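Local coordinates for beta-1,4-mannanase (Caldicellulosiruptor saccharolyticus, PDB 1PMH), which binds beta-1,4-mannan chains such as mannohexaose through its family 27 carbohydrate-binding module, which probably brings the mannanase (EC 3.2.1.78) to its substrate, at residues Trp23-Ser26 with Leu27-Ile30; Leu39-Pro42 with Gly43-Tyr46; Lys129-Asn133 with Gly134-Thr138. One frame throughout, in Å; residues are numbered along the deposited sequence. Where two conformers were deposited one is given.

Contact 1 (Trp23-Ser26 with Leu27-Ile30); sequences WGDS and LKCI. With BMA (beta-D-mannopyranose), chain B; BMA (beta-D-mannopyranose), chain C.
K28 folds back over D25, and in the conformer given, one of two, its chain can be followed from root to tip. K28 CB lies about 4.0 Å from S26 O. K28 CG comes next and sits 3.4 Å from D25 O, with S26 O almost as near. CD and CE stay beside that same D25 carbonyl, and K28 CE passes D25 OD2 at 3.7 Å. In this conformer K28 NZ closes on D25 O with a hydrogen bond of 2.9 Å. Bends at chi2 (-74°) and chi4 (-45°) bring it back there; the donor stands above the carbonyl plane, 41° out of it. The salt bridge from K28 NZ to D25 OD2 is long, 3.9 Å.

Two beta turns follow each other here, type II from W23 to S26 and type II' from L27 to I30. They fill the loop between strands 20-21 and 30-36, and W23 belongs to the glycan pocket. One face of its indole lies on S26 CB; the opposite face takes C3 of the mannose of chain C, a CH-pi contact near the rim. W23 CH2 meets C6 of the chain B mannose at 3.5 Å. S26 OG is hydrogen-bonded to D64 O and A22 N. A water at the indole edge accepts from both W23 NE1 and K28 NZ, at 3.0 Å and 2.9 Å respectively.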
ATOM      1  N   TRP A  23       2.868 -11.885   7.902  1.00 19.91           N
ATOM      2  CA  TRP A  23       3.044 -13.132   8.620  1.00 23.03           C
ATOM      3  C   TRP A  23       4.290 -13.761   8.013  1.00 21.58           C
ATOM      4  O   TRP A  23       4.868 -13.244   7.078  1.00 20.53           O
ATOM      5  CB  TRP A  23       1.801 -14.035   8.531  1.00 23.61           C
ATOM      6  CG  TRP A  23       1.337 -14.266   7.138  1.00 21.14           C
ATOM      7  CD1 TRP A  23       1.833 -15.162   6.260  1.00 21.99           C
ATOM      8  CD2 TRP A  23       0.298 -13.566   6.454  1.00 19.62           C
ATOM      9  NE1 TRP A  23       1.177 -15.058   5.059  1.00 21.74           N
ATOM     10  CE2 TRP A  23       0.238 -14.067   5.145  1.00 20.39           C
ATOM     11  CE3 TRP A  23      -0.577 -12.533   6.806  1.00 20.13           C
ATOM     12  CZ2 TRP A  23      -0.633 -13.547   4.182  1.00 20.54           C
ATOM     13  CZ3 TRP A  23      -1.436 -12.054   5.872  1.00 20.27           C
ATOM     14  CH2 TRP A  23      -1.462 -12.534   4.585  1.00 20.89           C
ATOM     15  N   GLY A  24       4.743 -14.872   8.585  1.00 25.79           N
ATOM     16  CA  GLY A  24       5.997 -15.469   8.156  1.00 25.86           C
ATOM     17  C   GLY A  24       5.970 -15.787   6.679  1.00 24.18           C
ATOM     18  O   GLY A  24       5.080 -16.467   6.168  1.00 23.88           O
ATOM     19  N   ASP A  25       6.989 -15.283   6.004  1.00 24.05           N
ATOM     20  CA  ASP A  25       7.170 -15.518   4.591  1.00 21.29           C
ATOM     21  C   ASP A  25       6.062 -14.950   3.722  1.00 20.46           C
ATOM     22  O   ASP A  25       5.910 -15.374   2.584  1.00 21.90           O
ATOM     23  CB  ASP A  25       7.362 -17.008   4.277  1.00 24.53           C
ATOM     24  CG  ASP A  25       8.083 -17.201   2.966  0.90 26.93           C
ATOM     25  OD1 ASP A  25       9.019 -16.408   2.646  0.90 29.41           O
ATOM     26  OD2 ASP A  25       7.698 -18.111   2.201  0.90 32.34           O
ATOM     27  N   SER A  26       5.349 -13.929   4.196  1.00 18.04           N
ATOM     28  CA  SER A  26       4.263 -13.386   3.401  1.00 17.43           C
ATOM     29  C   SER A  26       4.698 -12.510   2.250  1.00 15.95           C
ATOM     30  O   SER A  26       3.860 -12.279   1.349  1.00 15.63           O
ATOM     31  CB  SER A  26       3.256 -12.594   4.251  1.00 17.68           C
ATOM     32  OG  SER A  26       3.731 -11.333   4.608  1.00 17.82           O
ATOM     33  N   LEU A  27       5.914 -11.966   2.287  1.00 16.26           N
ATOM     34  CA  LEU A  27       6.243 -10.926   1.319  1.00 16.22           C
ATOM     35  C   LEU A  27       6.275 -11.451  -0.109  1.00 16.56           C
ATOM     36  O   LEU A  27       5.824 -10.785  -1.023  1.00 16.20           O
ATOM     37  CB  LEU A  27       7.527 -10.189   1.701  1.00 16.83           C
ATOM     38  CG  LEU A  27       7.386  -9.258   2.903  1.00 17.29           C
ATOM     39  CD1 LEU A  27       8.742  -8.804   3.406  1.00 20.08           C
ATOM     40  CD2 LEU A  27       6.508  -8.065   2.636  1.00 17.28           C
ATOM     41  N   LYS A  28       6.945 -12.590  -0.304  1.00 17.08           N
ATOM     42  CA  LYS A  28       6.916 -13.325  -1.562  1.00 18.42           C
ATOM     43  C   LYS A  28       7.435 -12.473  -2.715  1.00 17.53           C
ATOM     44  O   LYS A  28       8.650 -12.278  -2.820  1.00 19.79           O
ATOM     45  CB  LYS A  28       5.551 -13.990  -1.814  0.50 19.69           C
ATOM     46  CG  LYS A  28       5.040 -14.916  -0.705  0.50 23.47           C
ATOM     47  CD  LYS A  28       5.767 -16.264  -0.647  0.50 27.00           C
ATOM     48  CE  LYS A  28       4.908 -17.395  -0.050  0.50 26.19           C
ATOM     49  NZ  LYS A  28       4.086 -17.164   1.204  0.50 26.62           N
ATOM     50  N   CYS A  29       6.574 -11.989  -3.602  1.00 17.63           N
ATOM     51  CA  CYS A  29       6.994 -11.143  -4.708  1.00 18.02           C
ATOM     52  C   CYS A  29       7.598  -9.837  -4.271  1.00 16.55           C
ATOM     53  O   CYS A  29       8.350  -9.206  -5.026  1.00 17.10           O
ATOM     54  CB  CYS A  29       5.822 -10.852  -5.621  1.00 18.59           C
ATOM     55  SG  CYS A  29       4.475  -9.923  -4.818  1.00 19.16           S
ATOM     56  N   ILE A  30       7.330  -9.403  -3.048  1.00 15.83           N
ATOM     57  CA  ILE A  30       7.981  -8.238  -2.491  1.00 15.15           C
ATOM     58  C   ILE A  30       9.314  -8.688  -1.931  1.00 15.94           C
ATOM     59  O   ILE A  30       9.356  -9.415  -0.945  1.00 17.20           O
ATOM     60  CB  ILE A  30       7.099  -7.581  -1.409  1.00 15.11           C
ATOM     61  CG1 ILE A  30       5.744  -7.154  -1.944  1.00 16.83           C
ATOM     62  CG2 ILE A  30       7.897  -6.414  -0.821  1.00 16.59           C
ATOM     63  CD1 ILE A  30       4.705  -6.930  -0.868  1.00 19.71           C
TER
HETATM   64  C1  BMA B   4      -7.592 -14.826   1.745  1.00 18.62           C
HETATM   65  C2  BMA B   4      -8.223 -15.901   2.626  1.00 20.92           C
HETATM   66  C3  BMA B   4      -7.896 -15.474   4.032  1.00 19.89           C
HETATM   67  C4  BMA B   4      -6.407 -15.285   4.235  1.00 21.29           C
HETATM   68  C5  BMA B   4      -5.796 -14.340   3.195  1.00 20.66           C
HETATM   69  C6  BMA B   4      -4.288 -14.132   3.247  1.00 20.41           C
HETATM   70  O2  BMA B   4      -7.693 -17.168   2.342  1.00 21.96           O
HETATM   71  O3  BMA B   4      -8.440 -16.436   4.919  1.00 23.23           O
HETATM   72  O4  BMA B   4      -6.222 -14.663   5.472  1.00 21.73           O
HETATM   73  O5  BMA B   4      -6.191 -14.829   1.923  1.00 18.91           O
HETATM   74  O6  BMA B   4      -3.611 -15.355   3.150  1.00 21.71           O
HETATM   75  C1  BMA C   5      -5.059 -15.106   6.194  1.00 21.26           C
HETATM   76  C2  BMA C   5      -4.675 -14.093   7.252  1.00 21.22           C
HETATM   77  C3  BMA C   5      -3.447 -14.593   8.029  1.00 20.55           C
HETATM   78  C4  BMA C   5      -3.827 -15.952   8.641  1.00 25.19           C
HETATM   79  C5  BMA C   5      -4.327 -16.954   7.597  1.00 26.14           C
HETATM   80  C6  BMA C   5      -4.830 -18.309   8.094  0.50 25.88           C
HETATM   81  O2  BMA C   5      -5.806 -13.764   8.028  1.00 21.34           O
HETATM   82  O3  BMA C   5      -3.224 -13.695   9.102  1.00 23.58           O
HETATM   83  O4  BMA C   5      -2.723 -16.590   9.226  1.00 30.40           O
HETATM   84  O5  BMA C   5      -5.366 -16.345   6.885  1.00 23.42           O
HETATM   85  O6  BMA C   5      -5.005 -19.146   6.968  0.50 24.19           O
HETATM   86  O   HOH W   1       1.581 -16.083   2.283  1.00 26.92           O
HETATM   87  O   HOH W   2       8.788 -14.149   1.285  1.00 29.69           O
HETATM   88  O   HOH W   3       4.642 -19.677   2.430  1.00 36.39           O

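Contact 2 (Leu39-Pro42 with Gly43-Tyr46); sequences LQRP and GNKY. With CA (calcium ion), chain D.
R41 and N44 face each other across a type II beta turn that leads into the calcium site. Their backbones form a single antiparallel bridge, a hydrogen-bonded pair. R41 N donates to N44 O and N44 N donates to R41 O, each at 2.9 Å. G43 sits at the turn with positive phi, and a CB there would clash with P42 O.

The side chains of R41 and N44 run alongside each other and point the same way. N44 has CG anti to its backbone N (chi1 -172°), which carries the amide along the arginine chain. N44 ND2 lies over one face of the guanidinium, 3.2 Å from R41 NH2. Both are donors, so this is a van der Waals approach and not a hydrogen bond; the two planes are 41° apart. ND2 has its hydrogen bond elsewhere in the structure. R41 NH1 reaches back to L39 O at 2.7 Å, and that oxygen lies in the guanidinium plane. The bond helps to hold the rotation of the group. With an alanine here, L39 O would probably lose this donor and the N44 amide the guanidinium beside it.

The turn joins strands 30-36 and 47-53 of the jellyroll beta-sandwich. N44 OD1 binds the calcium ion at 2.4 Å, and Y46 O binds it at 2.3 Å. A water is a further ligand, and D10, E12 and D176 supply the remaining protein ligands. E12 also accepts from K45 N, so a metal ligand is tied to the turn backbone. Q40 and K45 also lie side by side, and Q40 CB packs 3.4 Å from K45 O. K45 CG rests on one face of the Y46 ring, toward its rim.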
ATOM      1  N   LEU A  39      11.375   9.909  -3.747  1.00 17.37           N
ATOM      2  CA  LEU A  39      10.257  10.785  -4.063  1.00 17.21           C
ATOM      3  C   LEU A  39      10.353  12.117  -3.288  1.00 17.53           C
ATOM      4  O   LEU A  39       9.353  12.802  -3.181  1.00 18.08           O
ATOM      5  CB  LEU A  39       8.914  10.092  -3.871  1.00 16.07           C
ATOM      6  CG  LEU A  39       8.777   8.722  -4.544  1.00 17.59           C
ATOM      7  CD1 LEU A  39       7.420   8.170  -4.277  1.00 17.69           C
ATOM      8  CD2 LEU A  39       9.020   8.779  -6.020  1.00 21.30           C
ATOM      9  N   GLN A  40      11.494  12.444  -2.689  1.00 18.68           N
ATOM     10  CA  GLN A  40      11.559  13.579  -1.804  1.00 19.87           C
ATOM     11  C   GLN A  40      11.165  14.810  -2.539  1.00 20.78           C
ATOM     12  O   GLN A  40      11.681  15.067  -3.601  1.00 23.08           O
ATOM     13  CB  GLN A  40      12.932  13.660  -1.143  1.00 23.30           C
ATOM     14  CG  GLN A  40      14.128  13.949  -2.013  1.00 31.81           C
ATOM     15  CD  GLN A  40      15.436  13.886  -1.206  0.90 37.56           C
ATOM     16  OE1 GLN A  40      16.470  13.459  -1.729  0.90 44.66           O
ATOM     17  NE2 GLN A  40      15.383  14.273   0.069  0.90 29.41           N
ATOM     18  N   ARG A  41      10.299  15.582  -1.902  1.00 20.37           N
ATOM     19  CA  ARG A  41       9.770  16.777  -2.485  1.00 21.03           C
ATOM     20  C   ARG A  41       9.265  17.695  -1.379  1.00 19.55           C
ATOM     21  O   ARG A  41       9.374  17.330  -0.230  1.00 20.70           O
ATOM     22  CB  ARG A  41       8.757  16.409  -3.516  1.00 23.45           C
ATOM     23  CG  ARG A  41       7.582  15.686  -2.950  1.00 19.81           C
ATOM     24  CD  ARG A  41       6.801  15.007  -4.101  1.00 22.43           C
ATOM     25  NE  ARG A  41       5.591  14.306  -3.729  1.00 24.12           N
ATOM     26  CZ  ARG A  41       5.518  13.069  -3.268  1.00 21.35           C
ATOM     27  NH1 ARG A  41       6.636  12.435  -3.013  1.00 21.81           N
ATOM     28  NH2 ARG A  41       4.344  12.504  -2.956  1.00 20.57           N
ATOM     29  N   PRO A  42       8.767  18.896  -1.677  1.00 21.00           N
ATOM     30  CA  PRO A  42       8.466  19.839  -0.587  1.00 20.41           C
ATOM     31  C   PRO A  42       7.492  19.234   0.418  1.00 22.02           C
ATOM     32  O   PRO A  42       6.414  18.753   0.080  1.00 25.22           O
ATOM     33  CB  PRO A  42       7.944  21.070  -1.338  1.00 24.76           C
ATOM     34  CG  PRO A  42       8.653  20.965  -2.637  1.00 23.73           C
ATOM     35  CD  PRO A  42       8.636  19.516  -3.005  1.00 21.48           C
ATOM     36  N   GLY A  43       7.912  19.225   1.679  1.00 24.47           N
ATOM     37  CA  GLY A  43       7.090  18.745   2.765  1.00 25.59           C
ATOM     38  C   GLY A  43       6.885  17.244   2.778  1.00 23.43           C
ATOM     39  O   GLY A  43       6.063  16.774   3.535  1.00 26.90           O
ATOM     40  N   ASN A  44       7.640  16.483   1.993  1.00 21.70           N
ATOM     41  CA  ASN A  44       7.416  15.046   1.906  1.00 18.99           C
ATOM     42  C   ASN A  44       8.715  14.374   1.500  1.00 18.67           C
ATOM     43  O   ASN A  44       9.034  14.216   0.335  1.00 19.48           O
ATOM     44  CB  ASN A  44       6.341  14.739   0.899  1.00 19.06           C
ATOM     45  CG  ASN A  44       5.967  13.266   0.939  1.00 18.30           C
ATOM     46  OD1 ASN A  44       6.644  12.467   1.598  1.00 18.29           O
ATOM     47  ND2 ASN A  44       4.959  12.880   0.191  1.00 19.90           N
ATOM     48  N   LYS A  45       9.496  14.038   2.520  1.00 19.03           N
ATOM     49  CA  LYS A  45      10.866  13.568   2.317  1.00 20.16           C
ATOM     50  C   LYS A  45      11.009  12.058   2.078  1.00 18.71           C
ATOM     51  O   LYS A  45      11.900  11.629   1.332  1.00 19.65           O
ATOM     52  CB  LYS A  45      11.729  13.911   3.523  1.00 21.76           C
ATOM     53  CG  LYS A  45      13.206  13.587   3.414  1.00 24.28           C
ATOM     54  CD  LYS A  45      13.891  14.328   4.539  1.00 29.64           C
ATOM     55  CE  LYS A  45      15.367  14.165   4.580  1.00 30.77           C
ATOM     56  NZ  LYS A  45      15.944  15.248   5.468  0.75 33.50           N
ATOM     57  N   TYR A  46      10.108  11.276   2.676  1.00 17.37           N
ATOM     58  CA  TYR A  46      10.254   9.830   2.696  1.00 16.98           C
ATOM     59  C   TYR A  46       9.028   9.101   2.181  1.00 16.29           C
ATOM     60  O   TYR A  46       7.903   9.539   2.378  1.00 16.83           O
ATOM     61  CB  TYR A  46      10.509   9.321   4.127  1.00 17.91           C
ATOM     62  CG  TYR A  46      11.767   9.854   4.811  1.00 19.63           C
ATOM     63  CD1 TYR A  46      13.020   9.314   4.542  1.00 20.09           C
ATOM     64  CD2 TYR A  46      11.683  10.887   5.731  1.00 20.22           C
ATOM     65  CE1 TYR A  46      14.180   9.809   5.180  1.00 23.34           C
ATOM     66  CE2 TYR A  46      12.816  11.372   6.392  1.00 22.01           C
ATOM     67  CZ  TYR A  46      14.037  10.826   6.104  1.00 24.31           C
ATOM     68  OH  TYR A  46      15.166  11.282   6.741  1.00 29.65           O
TER
HETATM   69 CA    CA D 300       6.057  10.697   3.060  1.00 16.50          CA
HETATM   70  O   HOH W   4       4.295  12.154   3.467  1.00 18.40           O

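Contact 3 (Lys129-Asn133 with Gly134-Thr138); sequences KVKIN and GKDYT
D136 sets its CG anti to its carbonyl carbon (chi1 -65°), which swings the carboxylate toward K131 on the neighbouring strand. K131 starts out extended, then bends at chi3 (-58°) and chi4, and this curls NZ back over the carboxylate. K131 NZ meets D136 OD1 at 2.9 Å, a salt bridge with a hydrogen bond in it. It arrives on the syn side, 33° out of the carboxylate plane. K129 stays fully extended instead. K129 CE passes 3.5 Å from D136 OD2, but NZ is beyond salt-bridge range and is joined to OD2 through a shared water. K129 also makes a cation-pi contact with Y93.

These residues belong to a beta hairpin, strand 128-132 with strand 135-145. A type I' turn from I132 to K135 closes it, with N133 and G134 both at positive phi. Backbone bonds link V130 with Y137 and I132 with K135, in both directions for each pair. N133 ND2 is hydrogen-bonded to D38 O, in the loop after strand 30-36, and to Q40 O.

V130, I132, K135 and Y137 lie on the other face of the hairpin. There I132 CB touches Y137 CE1 at 3.9 Å, its side chain crossing the tyrosine at about a right angle. The ring is turned edge-on to the first strand: V130 O and I132 O lie at its edge, near its plane. A water accepts from Y137 OH at 2.6 Å and donates to I132 O, which also takes the K135 N bond. The hairpin is therefore two-sided: two lysines are likely to stabilise the D136 carboxylate as an anion on one face, while on the other I132 and Y137 meet F90 of the adjacent strand 84-92 and L39 of the loop before strand 47-53.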
ATOM      1  N   LYS A 129      -0.546  10.380 -14.207  1.00 19.81           N
ATOM      2  CA  LYS A 129       0.879  10.405 -14.437  1.00 18.52           C
ATOM      3  C   LYS A 129       1.433  11.706 -13.858  1.00 18.88           C
ATOM      4  O   LYS A 129       1.019  12.784 -14.270  1.00 23.44           O
ATOM      5  CB  LYS A 129       1.171  10.315 -15.940  1.00 21.81           C
ATOM      6  CG  LYS A 129       2.644  10.191 -16.289  1.00 23.18           C
ATOM      7  CD  LYS A 129       2.759  10.197 -17.827  1.00 26.54           C
ATOM      8  CE  LYS A 129       4.146   9.954 -18.339  1.00 30.65           C
ATOM      9  NZ  LYS A 129       4.100   9.971 -19.825  1.00 34.92           N
ATOM     10  N   VAL A 130       2.385  11.599 -12.938  1.00 17.76           N
ATOM     11  CA  VAL A 130       2.975  12.720 -12.206  1.00 18.57           C
ATOM     12  C   VAL A 130       4.483  12.658 -12.337  1.00 17.90           C
ATOM     13  O   VAL A 130       5.059  11.584 -12.204  1.00 21.01           O
ATOM     14  CB  VAL A 130       2.502  12.633 -10.740  0.50 18.39           C
ATOM     15  CG1 VAL A 130       3.070  13.775  -9.912  0.50 17.21           C
ATOM     16  CG2 VAL A 130       0.983  12.737 -10.651  0.50 20.12           C
ATOM     17  N   LYS A 131       5.155  13.786 -12.465  1.00 17.24           N
ATOM     18  CA  LYS A 131       6.597  13.834 -12.468  1.00 17.82           C
ATOM     19  C   LYS A 131       7.129  14.267 -11.090  1.00 16.53           C
ATOM     20  O   LYS A 131       6.700  15.304 -10.575  1.00 17.30           O
ATOM     21  CB  LYS A 131       7.163  14.792 -13.536  1.00 19.78           C
ATOM     22  CG  LYS A 131       8.665  14.659 -13.793  1.00 21.90           C
ATOM     23  CD  LYS A 131       9.324  15.611 -14.771  1.00 24.47           C
ATOM     24  CE  LYS A 131       8.704  15.533 -16.157  1.00 26.91           C
ATOM     25  NZ  LYS A 131       8.907  14.255 -16.869  1.00 28.27           N
ATOM     26  N   ILE A 132       8.016  13.457 -10.530  1.00 17.45           N
ATOM     27  CA  ILE A 132       8.651  13.670  -9.230  1.00 17.78           C
ATOM     28  C   ILE A 132      10.141  13.443  -9.395  1.00 19.08           C
ATOM     29  O   ILE A 132      10.541  12.410  -9.881  1.00 20.48           O
ATOM     30  CB  ILE A 132       8.067  12.702  -8.205  1.00 18.57           C
ATOM     31  CG1 ILE A 132       6.557  12.861  -8.035  1.00 19.84           C
ATOM     32  CG2 ILE A 132       8.870  12.885  -6.900  1.00 19.81           C
ATOM     33  CD1 ILE A 132       5.892  11.760  -7.207  1.00 22.02           C
ATOM     34  N   ASN A 133      10.968  14.429  -9.080  1.00 20.41           N
ATOM     35  CA  ASN A 133      12.437  14.278  -9.196  1.00 22.05           C
ATOM     36  C   ASN A 133      12.897  13.779 -10.537  1.00 22.24           C
ATOM     37  O   ASN A 133      13.771  12.898 -10.628  1.00 25.71           O
ATOM     38  CB  ASN A 133      13.054  13.507  -8.052  1.00 24.05           C
ATOM     39  CG  ASN A 133      12.770  14.156  -6.740  1.00 24.06           C
ATOM     40  OD1 ASN A 133      12.791  15.417  -6.751  1.00 26.88           O
ATOM     41  ND2 ASN A 133      12.486  13.494  -5.704  1.00 26.64           N
ATOM     42  N   GLY A 134      12.408  14.376 -11.600  1.00 22.93           N
ATOM     43  CA  GLY A 134      12.897  14.096 -12.933  1.00 24.83           C
ATOM     44  C   GLY A 134      12.366  12.807 -13.490  1.00 23.82           C
ATOM     45  O   GLY A 134      12.777  12.488 -14.584  1.00 28.05           O
ATOM     46  N   LYS A 135      11.428  12.120 -12.823  1.00 21.43           N
ATOM     47  CA  LYS A 135      10.949  10.848 -13.311  1.00 20.51           C
ATOM     48  C   LYS A 135       9.433  10.859 -13.238  1.00 19.06           C
ATOM     49  O   LYS A 135       8.836  11.332 -12.292  1.00 18.89           O
ATOM     50  CB  LYS A 135      11.511   9.732 -12.419  1.00 25.30           C
ATOM     51  CG  LYS A 135      11.278   8.327 -12.873  1.00 28.14           C
ATOM     52  CD  LYS A 135      12.235   7.335 -12.181  1.00 36.43           C
ATOM     53  CE  LYS A 135      12.828   6.342 -13.177  0.90 43.66           C
ATOM     54  NZ  LYS A 135      11.841   5.821 -14.190  0.90 34.85           N
ATOM     55  N   ASP A 136       8.816  10.259 -14.245  1.00 19.16           N
ATOM     56  CA  ASP A 136       7.388  10.087 -14.261  1.00 18.75           C
ATOM     57  C   ASP A 136       6.933   8.863 -13.476  1.00 17.52           C
ATOM     58  O   ASP A 136       7.606   7.827 -13.564  1.00 17.86           O
ATOM     59  CB  ASP A 136       6.863  10.021 -15.704  1.00 21.32           C
ATOM     60  CG  ASP A 136       7.065  11.297 -16.466  1.00 26.01           C
ATOM     61  OD1 ASP A 136       6.972  12.393 -15.869  1.00 25.20           O
ATOM     62  OD2 ASP A 136       7.353  11.250 -17.670  1.00 29.39           O
ATOM     63  N   TYR A 137       5.776   8.974 -12.822  1.00 16.35           N
ATOM     64  CA  TYR A 137       5.179   7.901 -12.070  1.00 15.86           C
ATOM     65  C   TYR A 137       3.710   7.758 -12.411  1.00 15.90           C
ATOM     66  O   TYR A 137       2.998   8.758 -12.567  1.00 17.15           O
ATOM     67  CB  TYR A 137       5.259   8.182 -10.572  1.00 16.34           C
ATOM     68  CG  TYR A 137       6.690   8.133 -10.078  1.00 15.65           C
ATOM     69  CD1 TYR A 137       7.539   9.244 -10.133  1.00 16.75           C
ATOM     70  CD2 TYR A 137       7.234   6.970  -9.585  1.00 16.89           C
ATOM     71  CE1 TYR A 137       8.855   9.162  -9.731  1.00 17.58           C
ATOM     72  CE2 TYR A 137       8.553   6.856  -9.180  1.00 16.85           C
ATOM     73  CZ  TYR A 137       9.389   7.970  -9.277  1.00 17.83           C
ATOM     74  OH  TYR A 137      10.703   7.885  -8.898  1.00 18.98           O
ATOM     75  N   THR A 138       3.244   6.513 -12.439  1.00 15.41           N
ATOM     76  CA  THR A 138       1.820   6.200 -12.299  1.00 16.12           C
ATOM     77  C   THR A 138       1.462   6.354 -10.842  1.00 15.45           C
ATOM     78  O   THR A 138       2.127   5.751  -9.997  1.00 15.86           O
ATOM     79  CB  THR A 138       1.621   4.731 -12.710  1.00 16.06           C
ATOM     80  OG1 THR A 138       2.072   4.522 -14.045  1.00 17.68           O
ATOM     81  CG2 THR A 138       0.198   4.280 -12.526  1.00 17.03           C
TER
HETATM   82  O   HOH W   5       7.142   9.458 -19.533  1.00 35.96           O
HETATM   83  O   HOH W   6      12.087  10.037  -8.734  1.00 30.05           O

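How the contacts relate
The contacts follow one another along the chain in the order 1, 2, 3. Contact 1 lies beside the glycan and leads into strand 30-36; contact 2 lies in the loop between strand 30-36 and strand 47-53. Contact 3 is a hairpin of the same antiparallel sheet that holds those strands. Contacts 2 and 3 are neighbours, with centres about 13 Å apart. The N133 side chain joins the two, and L39 packs on I132 and Y137. Contact 1 touches neither; its centre is about 28 Å from each of theirs. The sugar-binding loop and the calcium-site turn are thus separate regions of one jellyroll module, the hairpin adjoining the turn.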